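Local coordinates for protein lytic polysaccharide monooxygenase (Neurospora crassa, PDB 4QI8) that probably uses an active-site copper ion to break the beta-1,4-glycosidic bonds of cellulose by oxidation, at residues G59-Y64 with P124-S129; P68-P73 with W115-K120; Y136-E141 with A161-T166. All coordinates share one frame; numbering follows the deposited sequence.

Contact 1: residues G59-Y64 with P124-S129; sequences GTTITY and PVKIPS
K126 bends across to the facing strand and brings its ammonium group to the start of residues 59-64. Its CG stands anti to the backbone N (chi1 -175°), and turns at chi2 and chi3 then carry CD to 3.3 Å from T60 O. Beyond it, NZ donates to G59 O at 3.1 Å, meeting the carbonyl at a C=O...N angle of 125° and from outside its plane. T61 OG1 lies 2.8 Å from K126 NZ, but this bond is weak and the hydroxyl is less surely placed.

The two branches of T61 serve different neighbours. With OG1 beside its own backbone N (chi1 -64°), the hydroxyl faces the lysine, whose side chain crosses that of T61 at about a right angle, while CG2 packs 3.6 Å from P124 CB, the two side chains lying alongside and pointing the same way. Exchange for an alanine removes both branches, which would probably leave P124 CB without its methyl neighbour and open a gap there.

The face bearing I62 and V125 is apolar. I62 CG1 approaches V125 CB at 4.2 Å, and V125 CG2 touches the CB of Y64. I62 and Y64 both continue onto L138 of strand 134-144, across the beta-sandwich, and the Y64 hydroxyl bonds to S159. Between the faces, the antiparallel backbones of I62 and V125 exchange two hydrogen bonds, of which V125 N to I62 O measures 2.9 Å. Two residues further on, I127 N donates to T60 O, also at 2.9 Å, and G59 N bonds weakly to I127 O, both just past the strand ends.

The contact is thus two-sided: buried hydrocarbon faces the second sheet, while a lysine on the exposed side satisfies a carbonyl past the last strand pair.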
ATOM      1  N   GLY A  59       5.020   6.266 -15.501  1.00 13.80           N
ATOM      2  CA  GLY A  59       4.440   7.561 -15.798  1.00 16.14           C
ATOM      3  C   GLY A  59       2.944   7.517 -16.038  1.00 17.58           C
ATOM      4  O   GLY A  59       2.325   8.561 -16.235  1.00 24.55           O
ATOM      5  N   THR A  60       2.363   6.322 -16.025  1.00 17.20           N
ATOM      6  CA  THR A  60       0.921   6.183 -16.212  1.00 17.19           C
ATOM      7  C   THR A  60       0.227   5.900 -14.884  1.00 15.04           C
ATOM      8  O   THR A  60       0.875   5.681 -13.858  1.00 15.16           O
ATOM      9  CB  THR A  60       0.574   5.066 -17.216  1.00 18.73           C
ATOM     10  OG1 THR A  60       0.918   3.791 -16.667  1.00 19.65           O
ATOM     11  CG2 THR A  60       1.311   5.268 -18.538  1.00 18.41           C
ATOM     12  N   THR A  61      -1.098   5.932 -14.933  1.00 16.11           N
ATOM     13  CA  THR A  61      -1.939   5.717 -13.772  1.00 16.18           C
ATOM     14  C   THR A  61      -2.708   4.431 -13.951  1.00 16.38           C
ATOM     15  O   THR A  61      -3.416   4.258 -14.942  1.00 18.72           O
ATOM     16  CB  THR A  61      -2.960   6.842 -13.622  1.00 17.89           C
ATOM     17  OG1 THR A  61      -2.276   8.073 -13.386  1.00 19.65           O
ATOM     18  CG2 THR A  61      -3.905   6.576 -12.461  1.00 17.29           C
ATOM     19  N   ILE A  62      -2.592   3.544 -12.973  1.00 15.48           N
ATOM     20  CA  ILE A  62      -3.347   2.303 -12.976  1.00 13.28           C
ATOM     21  C   ILE A  62      -4.364   2.365 -11.851  1.00 12.80           C
ATOM     22  O   ILE A  62      -4.493   3.384 -11.175  1.00 14.50           O
ATOM     23  CB  ILE A  62      -2.423   1.092 -12.850  1.00 13.10           C
ATOM     24  CG1 ILE A  62      -1.641   1.127 -11.536  1.00 12.92           C
ATOM     25  CG2 ILE A  62      -1.459   1.068 -14.028  1.00 15.08           C
ATOM     26  CD1 ILE A  62      -0.737  -0.072 -11.321  1.00 16.03           C
ATOM     27  N   THR A  63      -5.104   1.289 -11.661  1.00 13.69           N
ATOM     28  CA  THR A  63      -6.189   1.321 -10.696  1.00 12.88           C
ATOM     29  C   THR A  63      -6.054   0.133  -9.754  1.00 10.11           C
ATOM     30  O   THR A  63      -5.894  -0.987 -10.213  1.00 11.81           O
ATOM     31  CB  THR A  63      -7.560   1.297 -11.413  1.00 13.90           C
ATOM     32  OG1 THR A  63      -7.670   2.416 -12.302  1.00 15.34           O
ATOM     33  CG2 THR A  63      -8.691   1.354 -10.411  1.00 14.40           C
ATOM     34  N   TYR A  64      -6.099   0.400  -8.448  1.00  9.54           N
ATOM     35  CA  TYR A  64      -6.101  -0.648  -7.429  1.00  8.13           C
ATOM     36  C   TYR A  64      -7.512  -0.723  -6.856  1.00  7.19           C
ATOM     37  O   TYR A  64      -8.044   0.280  -6.381  1.00  8.82           O
ATOM     38  CB  TYR A  64      -5.075  -0.345  -6.323  1.00  7.57           C
ATOM     39  CG  TYR A  64      -4.310  -1.551  -5.827  1.00  7.29           C
ATOM     40  CD1 TYR A  64      -4.971  -2.637  -5.272  1.00  6.44           C
ATOM     41  CD2 TYR A  64      -2.924  -1.608  -5.899  1.00  8.01           C
ATOM     42  CE1 TYR A  64      -4.261  -3.752  -4.816  1.00  6.03           C
ATOM     43  CE2 TYR A  64      -2.221  -2.713  -5.447  1.00  6.59           C
ATOM     44  CZ  TYR A  64      -2.887  -3.778  -4.897  1.00  5.91           C
ATOM     45  OH  TYR A  64      -2.161  -4.852  -4.435  1.00  6.56           O
ATOM     46  N   PRO A 124      -6.814   5.457  -8.110  1.00 11.34           N
ATOM     47  CA  PRO A 124      -5.810   5.676  -9.144  1.00 13.41           C
ATOM     48  C   PRO A 124      -4.443   5.777  -8.511  1.00 14.47           C
ATOM     49  O   PRO A 124      -4.257   6.505  -7.533  1.00 18.50           O
ATOM     50  CB  PRO A 124      -6.218   7.019  -9.744  1.00 14.69           C
ATOM     51  CG  PRO A 124      -6.858   7.741  -8.619  1.00 17.37           C
ATOM     52  CD  PRO A 124      -7.587   6.680  -7.839  1.00 14.49           C
ATOM     53  N   VAL A 125      -3.499   5.031  -9.060  1.00 12.42           N
ATOM     54  CA  VAL A 125      -2.143   4.993  -8.547  1.00 13.40           C
ATOM     55  C   VAL A 125      -1.223   5.467  -9.651  1.00 14.30           C
ATOM     56  O   VAL A 125      -1.086   4.812 -10.680  1.00 14.01           O
ATOM     57  CB  VAL A 125      -1.726   3.566  -8.112  1.00 12.93           C
ATOM     58  CG1 VAL A 125      -0.327   3.576  -7.554  1.00 14.37           C
ATOM     59  CG2 VAL A 125      -2.694   2.988  -7.087  1.00 12.96           C
ATOM     60  N   LYS A 126      -0.617   6.630  -9.451  1.00 13.11           N
ATOM     61  CA  LYS A 126       0.290   7.178 -10.445  1.00 14.50           C
ATOM     62  C   LYS A 126       1.695   6.615 -10.257  1.00 14.13           C
ATOM     63  O   LYS A 126       2.330   6.802  -9.216  1.00 14.50           O
ATOM     64  CB  LYS A 126       0.308   8.711 -10.408  1.00 19.28           C
ATOM     65  CG  LYS A 126       1.167   9.363 -11.516  1.00 27.11           C
ATOM     66  CD  LYS A 126       0.848   8.855 -12.946  1.00 30.99           C
ATOM     67  CE  LYS A 126      -0.026   9.817 -13.748  1.00 32.05           C
ATOM     68  NZ  LYS A 126      -0.438   9.235 -15.071  1.00 31.14           N
ATOM     69  N   ILE A 127       2.166   5.908 -11.275  0.91 12.80           N
ATOM     70  CA  ILE A 127       3.496   5.317 -11.264  0.91 13.05           C
ATOM     71  C   ILE A 127       4.506   6.374 -11.725  0.91 13.91           C
ATOM     72  O   ILE A 127       4.357   6.929 -12.811  0.91 14.18           O
ATOM     73  CB  ILE A 127       3.554   4.108 -12.222  0.91 12.94           C
ATOM     74  CG1 ILE A 127       2.483   3.063 -11.863  0.91 13.54           C
ATOM     75  CG2 ILE A 127       4.940   3.481 -12.225  0.91 14.01           C
ATOM     76  CD1 ILE A 127       2.627   2.417 -10.477  0.91 14.65           C
ATOM     77  N   PRO A 128       5.531   6.670 -10.907  1.00 13.50           N
ATOM     78  CA  PRO A 128       6.512   7.691 -11.305  1.00 14.09           C
ATOM     79  C   PRO A 128       7.152   7.420 -12.664  1.00 14.07           C
ATOM     80  O   PRO A 128       7.444   6.277 -12.999  1.00 14.28           O
ATOM     81  CB  PRO A 128       7.566   7.605 -10.203  1.00 14.10           C
ATOM     82  CG  PRO A 128       6.805   7.122  -9.015  1.00 14.92           C
ATOM     83  CD  PRO A 128       5.815   6.149  -9.555  1.00 13.38           C
ATOM     84  N   SER A 129       7.367   8.479 -13.440  1.00 14.84           N
ATOM     85  CA  SER A 129       7.914   8.341 -14.788  1.00 15.40           C
ATOM     86  C   SER A 129       9.388   7.980 -14.780  1.00 14.77           C
ATOM     87  O   SER A 129       9.899   7.387 -15.735  1.00 17.09           O
ATOM     88  CB  SER A 129       7.734   9.649 -15.567  1.00 16.58           C
ATOM     89  OG  SER A 129       8.478  10.711 -14.986  1.00 18.69           O
TER

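Contact 2: residues P68-P73 with W115-K120. With CU (copper (II) ion), chain C.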
ATOM      1  N   PRO A  68     -15.348  -4.821  -0.193  1.00  7.96           N
ATOM      2  CA  PRO A  68     -16.246  -3.854  -0.841  1.00  8.90           C
ATOM      3  C   PRO A  68     -15.568  -2.484  -0.706  1.00  8.39           C
ATOM      4  O   PRO A  68     -14.351  -2.420  -0.567  0.88  7.42           O
ATOM      5  CB  PRO A  68     -17.521  -3.976   0.030  1.00 11.78           C
ATOM      6  CG  PRO A  68     -16.957  -4.191   1.402  1.00 12.46           C
ATOM      7  CD  PRO A  68     -15.784  -5.145   1.178  1.00  9.67           C
ATOM      8  N   SER A  69     -16.308  -1.393  -0.861  1.00  9.58           N
ATOM      9  CA  SER A  69     -15.704  -0.074  -0.815  1.00 10.17           C
ATOM     10  C   SER A  69     -15.101   0.209   0.559  1.00  9.52           C
ATOM     11  O   SER A  69     -15.603  -0.270   1.551  1.00  9.72           O
ATOM     12  CB  SER A  69     -16.760   0.986  -1.107  1.00 10.74           C
ATOM     13  OG  SER A  69     -17.342   0.740  -2.400  1.00 12.59           O
ATOM     14  N   VAL A  70     -14.028   0.976   0.567  1.00  9.06           N
ATOM     15  CA  VAL A  70     -13.393   1.410   1.808  1.00  8.26           C
ATOM     16  C   VAL A  70     -14.381   2.244   2.619  1.00  8.38           C
ATOM     17  O   VAL A  70     -15.005   3.165   2.086  1.00 10.13           O
ATOM     18  CB  VAL A  70     -12.142   2.249   1.493  1.00  8.31           C
ATOM     19  CG1 VAL A  70     -11.577   2.889   2.757  1.00  8.98           C
ATOM     20  CG2 VAL A  70     -11.095   1.394   0.800  1.00  9.09           C
ATOM     21  N   TYR A  71     -14.515   1.944   3.908  1.00  8.17           N
ATOM     22  CA  TYR A  71     -15.465   2.679   4.737  1.00  8.37           C
ATOM     23  C   TYR A  71     -14.975   3.017   6.133  1.00  8.40           C
ATOM     24  O   TYR A  71     -15.677   3.693   6.863  1.00 10.30           O
ATOM     25  CB  TYR A  71     -16.803   1.947   4.819  1.00  9.77           C
ATOM     26  CG  TYR A  71     -16.753   0.597   5.475  1.00  9.55           C
ATOM     27  CD1 TYR A  71     -16.936   0.448   6.848  1.00  9.74           C
ATOM     28  CD2 TYR A  71     -16.511  -0.536   4.723  1.00  9.76           C
ATOM     29  CE1 TYR A  71     -16.901  -0.801   7.438  1.00  9.55           C
ATOM     30  CE2 TYR A  71     -16.471  -1.778   5.298  1.00 10.24           C
ATOM     31  CZ  TYR A  71     -16.661  -1.912   6.657  1.00  9.84           C
ATOM     32  OH  TYR A  71     -16.630  -3.177   7.211  1.00 10.62           O
ATOM     33  N   HIS A  72     -13.791   2.567   6.520  1.00  6.88           N
ATOM     34  CA  HIS A  72     -13.221   3.045   7.778  1.00  6.79           C
ATOM     35  C   HIS A  72     -12.458   4.335   7.492  1.00  6.82           C
ATOM     36  O   HIS A  72     -11.923   4.508   6.390  1.00  7.07           O
ATOM     37  CB  HIS A  72     -12.280   2.025   8.415  1.00  6.86           C
ATOM     38  CG  HIS A  72     -12.928   0.723   8.773  1.00  6.43           C
ATOM     39  ND1 HIS A  72     -14.011   0.642   9.622  1.00  7.41           N
ATOM     40  CD2 HIS A  72     -12.609  -0.551   8.445  1.00  5.73           C
ATOM     41  CE1 HIS A  72     -14.333  -0.633   9.786  1.00  7.28           C
ATOM     42  NE2 HIS A  72     -13.504  -1.377   9.080  1.00  7.15           N
ATOM     43  N   PRO A  73     -12.375   5.238   8.481  1.00  6.98           N
ATOM     44  CA  PRO A  73     -11.636   6.489   8.284  1.00  7.27           C
ATOM     45  C   PRO A  73     -10.132   6.272   8.393  1.00  6.52           C
ATOM     46  O   PRO A  73      -9.659   5.590   9.300  1.00  8.04           O
ATOM     47  CB  PRO A  73     -12.128   7.357   9.436  1.00  7.25           C
ATOM     48  CG  PRO A  73     -12.451   6.371  10.521  1.00  7.13           C
ATOM     49  CD  PRO A  73     -13.026   5.182   9.803  1.00  7.38           C
ATOM     50  N   TRP A 115     -11.997  11.911   4.896  1.00 10.02           N
ATOM     51  CA  TRP A 115     -11.042  11.182   4.084  1.00  9.25           C
ATOM     52  C   TRP A 115     -11.638  10.925   2.714  1.00  9.53           C
ATOM     53  O   TRP A 115     -12.727  10.359   2.602  1.00  9.66           O
ATOM     54  CB  TRP A 115     -10.698   9.859   4.769  1.00  8.36           C
ATOM     55  CG  TRP A 115     -10.202  10.029   6.188  1.00  8.08           C
ATOM     56  CD1 TRP A 115     -10.965  10.089   7.320  1.00  8.54           C
ATOM     57  CD2 TRP A 115      -8.833  10.148   6.621  1.00  7.92           C
ATOM     58  NE1 TRP A 115     -10.157  10.244   8.426  1.00  8.77           N
ATOM     59  CE2 TRP A 115      -8.848  10.287   8.023  1.00  8.38           C
ATOM     60  CE3 TRP A 115      -7.603  10.163   5.954  1.00  8.17           C
ATOM     61  CZ2 TRP A 115      -7.680  10.434   8.770  1.00  8.72           C
ATOM     62  CZ3 TRP A 115      -6.444  10.313   6.697  1.00  7.93           C
ATOM     63  CH2 TRP A 115      -6.488  10.425   8.094  1.00  8.81           C
ATOM     64  N   SER A 116     -10.922  11.324   1.668  1.00  9.48           N
ATOM     65  CA  SER A 116     -11.384  11.095   0.309  1.00  9.79           C
ATOM     66  C   SER A 116     -11.478   9.613  -0.017  1.00  8.86           C
ATOM     67  O   SER A 116     -12.181   9.250  -0.950  1.00 10.53           O
ATOM     68  CB  SER A 116     -10.473  11.783  -0.702  1.00 10.84           C
ATOM     69  OG  SER A 116      -9.176  11.214  -0.675  1.00 11.63           O
ATOM     70  N   SER A 117     -10.796   8.757   0.736  1.00  8.35           N
ATOM     71  CA  SER A 117     -10.895   7.323   0.483  1.00  7.42           C
ATOM     72  C   SER A 117     -12.248   6.756   0.905  1.00  7.54           C
ATOM     73  O   SER A 117     -12.606   5.647   0.494  1.00  7.74           O
ATOM     74  CB  SER A 117      -9.759   6.569   1.177  1.00  7.35           C
ATOM     75  OG  SER A 117      -9.734   6.850   2.560  1.00  7.91           O
ATOM     76  N   ASN A 118     -13.015   7.511   1.696  1.00  8.23           N
ATOM     77  CA  ASN A 118     -14.308   7.034   2.167  1.00  9.55           C
ATOM     78  C   ASN A 118     -15.254   6.779   1.011  1.00  8.70           C
ATOM     79  O   ASN A 118     -15.516   7.675   0.195  1.00  9.82           O
ATOM     80  CB  ASN A 118     -14.954   8.066   3.085  1.00 10.96           C
ATOM     81  CG  ASN A 118     -16.111   7.502   3.870  1.00 11.98           C
ATOM     82  OD1 ASN A 118     -16.197   6.290   4.094  1.00 12.63           O
ATOM     83  ND2 ASN A 118     -17.015   8.379   4.297  1.00 13.63           N
ATOM     84  N   GLY A 119     -15.766   5.551   0.956  1.00  8.67           N
ATOM     85  CA  GLY A 119     -16.734   5.160  -0.048  1.00  9.06           C
ATOM     86  C   GLY A 119     -16.138   4.803  -1.387  1.00  8.23           C
ATOM     87  O   GLY A 119     -16.880   4.521  -2.330  1.00  9.56           O
ATOM     88  N   LYS A 120     -14.815   4.803  -1.493  1.00  8.87           N
ATOM     89  CA  LYS A 120     -14.174   4.475  -2.763  1.00  9.33           C
ATOM     90  C   LYS A 120     -13.989   2.974  -2.936  1.00  9.49           C
ATOM     91  O   LYS A 120     -13.627   2.260  -1.994  1.00 10.56           O
ATOM     92  CB  LYS A 120     -12.824   5.178  -2.903  1.00  9.15           C
ATOM     93  CG  LYS A 120     -12.898   6.696  -2.874  1.00 10.43           C
ATOM     94  CD  LYS A 120     -13.706   7.275  -4.027  1.00 12.47           C
ATOM     95  CE  LYS A 120     -13.518   8.783  -4.127  1.00 13.89           C
ATOM     96  NZ  LYS A 120     -14.066   9.530  -2.966  1.00 13.41           N
TER
HETATM   97 CU    CU C 301     -13.498  -3.383   9.144  1.00  6.65          CU
HETATM   98  O   HOH W   1     -18.988   2.890  -2.452  1.00  9.27           O
HETATM   99  O   HOH W   2     -15.667   6.534   7.349  1.00 16.40           O
HETATM  100  O   HOH W   3     -15.942  -3.441   9.707  1.00 11.52           O
HETATM  101  O   HOH W   4     -11.646   6.627   4.671  1.00 11.44           O
HETATM  102  O   HOH W   5     -13.148  -3.238  11.159  1.00 10.44           O
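V70 sits against the turns of residues 115-120, gripped by its backbone at two points: V70 N donates to K120 O at 2.9 Å, and G119 N to V70 O at 2.7 Å. Its CB rests 3.6 Å from S117 O. From there CG1, anti to the backbone N (chi1 172°), runs on past the same carbonyl at 3.7 Å, whereas CG2 turns the other way, to 3.9 Å from K120 O. F123 and H142 also touch this valine.

The facing residues form a type I turn from W115 to N118 and a type II turn from S117 to K120, with G119 at the positive phi that suits glycine. The loop packed against them carries H72, whose NE2 binds copper at 2.0 Å; together with H1 it forms the histidine brace of the AA9 family. Y71 OH bonds to the amino nitrogen of H1, and the H72 ring stacks on H146.

Toward the far end, P73 packs at the CD1-NE1 rim of the W115 indole, its CB 3.6 Å from NE1. Waters add further links: one joins S69 OG to G119 O, and another spans H72 O and S117 OG.

Contact 3: residues Y136-E141 with A161-T166; sequences YLLRAE and AQLSIT
I165 lays its end methyl over one face of the Y136 ring, CD1 standing 3.8 Å from the ring centroid and 24° off the normal. The approach is displaced toward the CD1 side of the ring, where the two side chains come within 3.5 Å (Y136 CD1 to I165 CD1), a CH-pi contact between side chains crossing at about a right angle. The phenol oxygen reaches past the isoleucine to K132 O.

On the same face of the sheet, L163 pushes CD1 against the shoulder of L138, 3.9 Å from its CB, and grazes L138 CD2 as well. Beside L138 stands the small A161, and Y64 of strand 61-67 packs on A140 and A161. The reverse face is simpler: L137 CD2 runs alongside the Q162 stem, 4.0 Å from CG, and the extended glutamine carries its amide beyond to R21, A50, T53 and N90.

Four nearly straight backbone bonds hold this antiparallel hairpin, among them L163 N to Y136 O and A161 N to L138 O, both 2.8 Å. In so buried a place they leave the main-chain groups of the paired residues Y136, L138, A161 and L163 satisfied, and the side-chain contact between the strands rests on hydrocarbon and ring surfaces.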
ATOM      1  N   TYR A 136       8.325  -5.148 -10.290  1.00  8.68           N
ATOM      2  CA  TYR A 136       8.056  -4.445  -9.041  1.00  7.65           C
ATOM      3  C   TYR A 136       6.901  -5.079  -8.283  1.00  7.10           C
ATOM      4  O   TYR A 136       5.966  -5.621  -8.890  1.00  7.56           O
ATOM      5  CB  TYR A 136       7.630  -2.999  -9.303  1.00  8.51           C
ATOM      6  CG  TYR A 136       8.723  -2.012  -9.651  1.00  8.41           C
ATOM      7  CD1 TYR A 136       9.268  -1.962 -10.933  1.00  8.88           C
ATOM      8  CD2 TYR A 136       9.177  -1.102  -8.710  1.00  8.24           C
ATOM      9  CE1 TYR A 136      10.250  -1.042 -11.256  1.00  9.61           C
ATOM     10  CE2 TYR A 136      10.153  -0.173  -9.022  1.00  8.76           C
ATOM     11  CZ  TYR A 136      10.675  -0.139 -10.297  1.00  8.67           C
ATOM     12  OH  TYR A 136      11.650   0.797 -10.565  1.00 10.07           O
ATOM     13  N   LEU A 137       6.945  -4.960  -6.956  1.00  6.71           N
ATOM     14  CA  LEU A 137       5.760  -5.121  -6.143  1.00  6.00           C
ATOM     15  C   LEU A 137       5.166  -3.751  -5.861  1.00  6.53           C
ATOM     16  O   LEU A 137       5.899  -2.794  -5.576  1.00  6.68           O
ATOM     17  CB  LEU A 137       6.097  -5.802  -4.822  1.00  6.60           C
ATOM     18  CG  LEU A 137       6.677  -7.209  -4.963  1.00  8.14           C
ATOM     19  CD1 LEU A 137       7.108  -7.752  -3.606  1.00  8.60           C
ATOM     20  CD2 LEU A 137       5.663  -8.137  -5.593  1.00 10.95           C
ATOM     21  N   LEU A 138       3.834  -3.682  -5.917  1.00  5.93           N
ATOM     22  CA  LEU A 138       3.078  -2.499  -5.534  1.00  6.02           C
ATOM     23  C   LEU A 138       2.242  -2.860  -4.322  1.00  5.76           C
ATOM     24  O   LEU A 138       1.332  -3.682  -4.416  1.00  5.94           O
ATOM     25  CB  LEU A 138       2.187  -2.029  -6.678  1.00  6.01           C
ATOM     26  CG  LEU A 138       1.222  -0.882  -6.357  1.00  7.01           C
ATOM     27  CD1 LEU A 138       1.926   0.412  -5.970  1.00  7.57           C
ATOM     28  CD2 LEU A 138       0.309  -0.657  -7.539  1.00  7.64           C
ATOM     29  N   ARG A 139       2.601  -2.288  -3.178  1.00  5.62           N
ATOM     30  CA  ARG A 139       1.908  -2.537  -1.923  1.00  5.58           C
ATOM     31  C   ARG A 139       0.827  -1.484  -1.721  1.00  6.39           C
ATOM     32  O   ARG A 139       1.106  -0.286  -1.747  1.00  6.55           O
ATOM     33  CB  ARG A 139       2.907  -2.509  -0.760  1.00  5.54           C
ATOM     34  CG  ARG A 139       2.306  -2.643   0.626  1.00  5.76           C
ATOM     35  CD  ARG A 139       3.407  -2.621   1.673  1.00  6.20           C
ATOM     36  NE  ARG A 139       2.887  -2.727   3.035  1.00  5.96           N
ATOM     37  CZ  ARG A 139       2.410  -1.709   3.736  1.00  5.61           C
ATOM     38  NH1 ARG A 139       2.421  -0.484   3.219  1.00  5.83           N
ATOM     39  NH2 ARG A 139       1.936  -1.909   4.956  1.00  5.95           N
ATOM     40  N   ALA A 140      -0.398  -1.958  -1.497  1.00  5.80           N
ATOM     41  CA  ALA A 140      -1.550  -1.133  -1.152  1.00  5.86           C
ATOM     42  C   ALA A 140      -1.830  -1.292   0.324  1.00  5.57           C
ATOM     43  O   ALA A 140      -1.839  -2.414   0.826  1.00  5.57           O
ATOM     44  CB  ALA A 140      -2.765  -1.595  -1.932  1.00  7.45           C
ATOM     45  N   GLU A 141      -2.095  -0.184   1.008  1.00  5.75           N
ATOM     46  CA  GLU A 141      -2.622  -0.260   2.355  1.00  5.36           C
ATOM     47  C   GLU A 141      -3.649   0.820   2.604  1.00  5.08           C
ATOM     48  O   GLU A 141      -3.519   1.954   2.139  1.00  6.08           O
ATOM     49  CB  GLU A 141      -1.536  -0.200   3.432  1.00  8.46           C
ATOM     50  CG  GLU A 141      -0.996   1.186   3.730  1.00  8.09           C
ATOM     51  CD  GLU A 141       0.183   1.190   4.691  1.00  6.78           C
ATOM     52  OE1 GLU A 141       1.064   2.056   4.496  1.00  8.19           O
ATOM     53  OE2 GLU A 141       0.270   0.311   5.585  1.00  7.90           O
ATOM     54  N   ALA A 161       0.575  -6.218  -5.398  1.00  5.67           N
ATOM     55  CA  ALA A 161       0.468  -6.577  -6.805  1.00  6.07           C
ATOM     56  C   ALA A 161       1.832  -6.787  -7.446  1.00  5.31           C
ATOM     57  O   ALA A 161       2.812  -6.151  -7.064  1.00  6.98           O
ATOM     58  CB  ALA A 161      -0.291  -5.500  -7.558  1.00  6.83           C
ATOM     59  N   GLN A 162       1.876  -7.692  -8.417  1.00  6.07           N
ATOM     60  CA  GLN A 162       3.063  -7.924  -9.224  1.00  6.48           C
ATOM     61  C   GLN A 162       2.955  -7.159 -10.529  1.00  7.04           C
ATOM     62  O   GLN A 162       2.010  -7.363 -11.297  1.00  7.40           O
ATOM     63  CB  GLN A 162       3.268  -9.426  -9.493  1.00  7.23           C
ATOM     64  CG  GLN A 162       3.502 -10.211  -8.208  1.00  7.72           C
ATOM     65  CD  GLN A 162       3.818 -11.686  -8.373  1.00  8.27           C
ATOM     66  OE1 GLN A 162       3.907 -12.411  -7.374  1.00  8.27           O
ATOM     67  NE2 GLN A 162       4.010 -12.141  -9.614  1.00  9.54           N
ATOM     68  N   LEU A 163       3.931  -6.284 -10.764  1.00  6.81           N
ATOM     69  CA  LEU A 163       3.998  -5.443 -11.963  1.00  7.13           C
ATOM     70  C   LEU A 163       5.289  -5.654 -12.730  1.00  8.55           C
ATOM     71  O   LEU A 163       6.332  -5.972 -12.158  1.00  8.48           O
ATOM     72  CB  LEU A 163       3.943  -3.953 -11.607  1.00  8.17           C
ATOM     73  CG  LEU A 163       2.794  -3.467 -10.737  1.00  8.48           C
ATOM     74  CD1 LEU A 163       2.911  -1.960 -10.555  1.00  9.60           C
ATOM     75  CD2 LEU A 163       1.435  -3.838 -11.326  1.00  9.38           C
ATOM     76  N   SER A 164       5.209  -5.444 -14.037  1.00  8.54           N
ATOM     77  CA  SER A 164       6.378  -5.256 -14.885  1.00  9.97           C
ATOM     78  C   SER A 164       6.302  -3.829 -15.415  1.00 10.78           C
ATOM     79  O   SER A 164       5.450  -3.522 -16.244  1.00 11.09           O
ATOM     80  CB  SER A 164       6.383  -6.263 -16.026  1.00 12.43           C
ATOM     81  OG  SER A 164       7.456  -6.005 -16.908  1.00 14.87           O
ATOM     82  N   ILE A 165       7.162  -2.956 -14.893  1.00 10.68           N
ATOM     83  CA  ILE A 165       7.123  -1.541 -15.238  1.00 11.08           C
ATOM     84  C   ILE A 165       8.088  -1.303 -16.392  1.00 12.73           C
ATOM     85  O   ILE A 165       9.265  -1.655 -16.315  1.00 13.71           O
ATOM     86  CB  ILE A 165       7.447  -0.643 -14.025  1.00 11.56           C
ATOM     87  CG1 ILE A 165       6.364  -0.828 -12.951  1.00 10.99           C
ATOM     88  CG2 ILE A 165       7.550   0.817 -14.455  1.00 13.55           C
ATOM     89  CD1 ILE A 165       6.537   0.021 -11.689  1.00 12.12           C
ATOM     90  N   THR A 166       7.567  -0.733 -17.471  1.00 12.87           N
ATOM     91  CA  THR A 166       8.335  -0.517 -18.688  1.00 14.87           C
ATOM     92  C   THR A 166       8.560   0.965 -18.950  1.00 14.57           C
ATOM     93  O   THR A 166       7.895   1.823 -18.375  1.00 16.00           O
ATOM     94  CB  THR A 166       7.594  -1.098 -19.893  1.00 17.59           C
ATOM     95  OG1 THR A 166       6.354  -0.403 -20.061  1.00 17.04           O
ATOM     96  CG2 THR A 166       7.319  -2.582 -19.699  1.00 17.80           C
TER

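Overall arrangement
From the N terminus, residues 59-64 come first and pair with 124-129, so contact 1 closes a long loop within the three-stranded sheet. Inside that loop lies contact 2, where 68-73, directly after the first strand, meets 115-120, just before its partner, and carries a copper ligand. Contact 3 opens only after contact 1 has closed: strands 134-144 and 155-166 form a hairpin of the larger sheet. No segments cross in chain order. Contacts 1 and 3, about 10 Å apart between centres, touch through Y64 on A140 and I127 on I165, joining the two sheets of the sandwich. Contact 2 stands apart, its centre about 22 Å from that of contact 3.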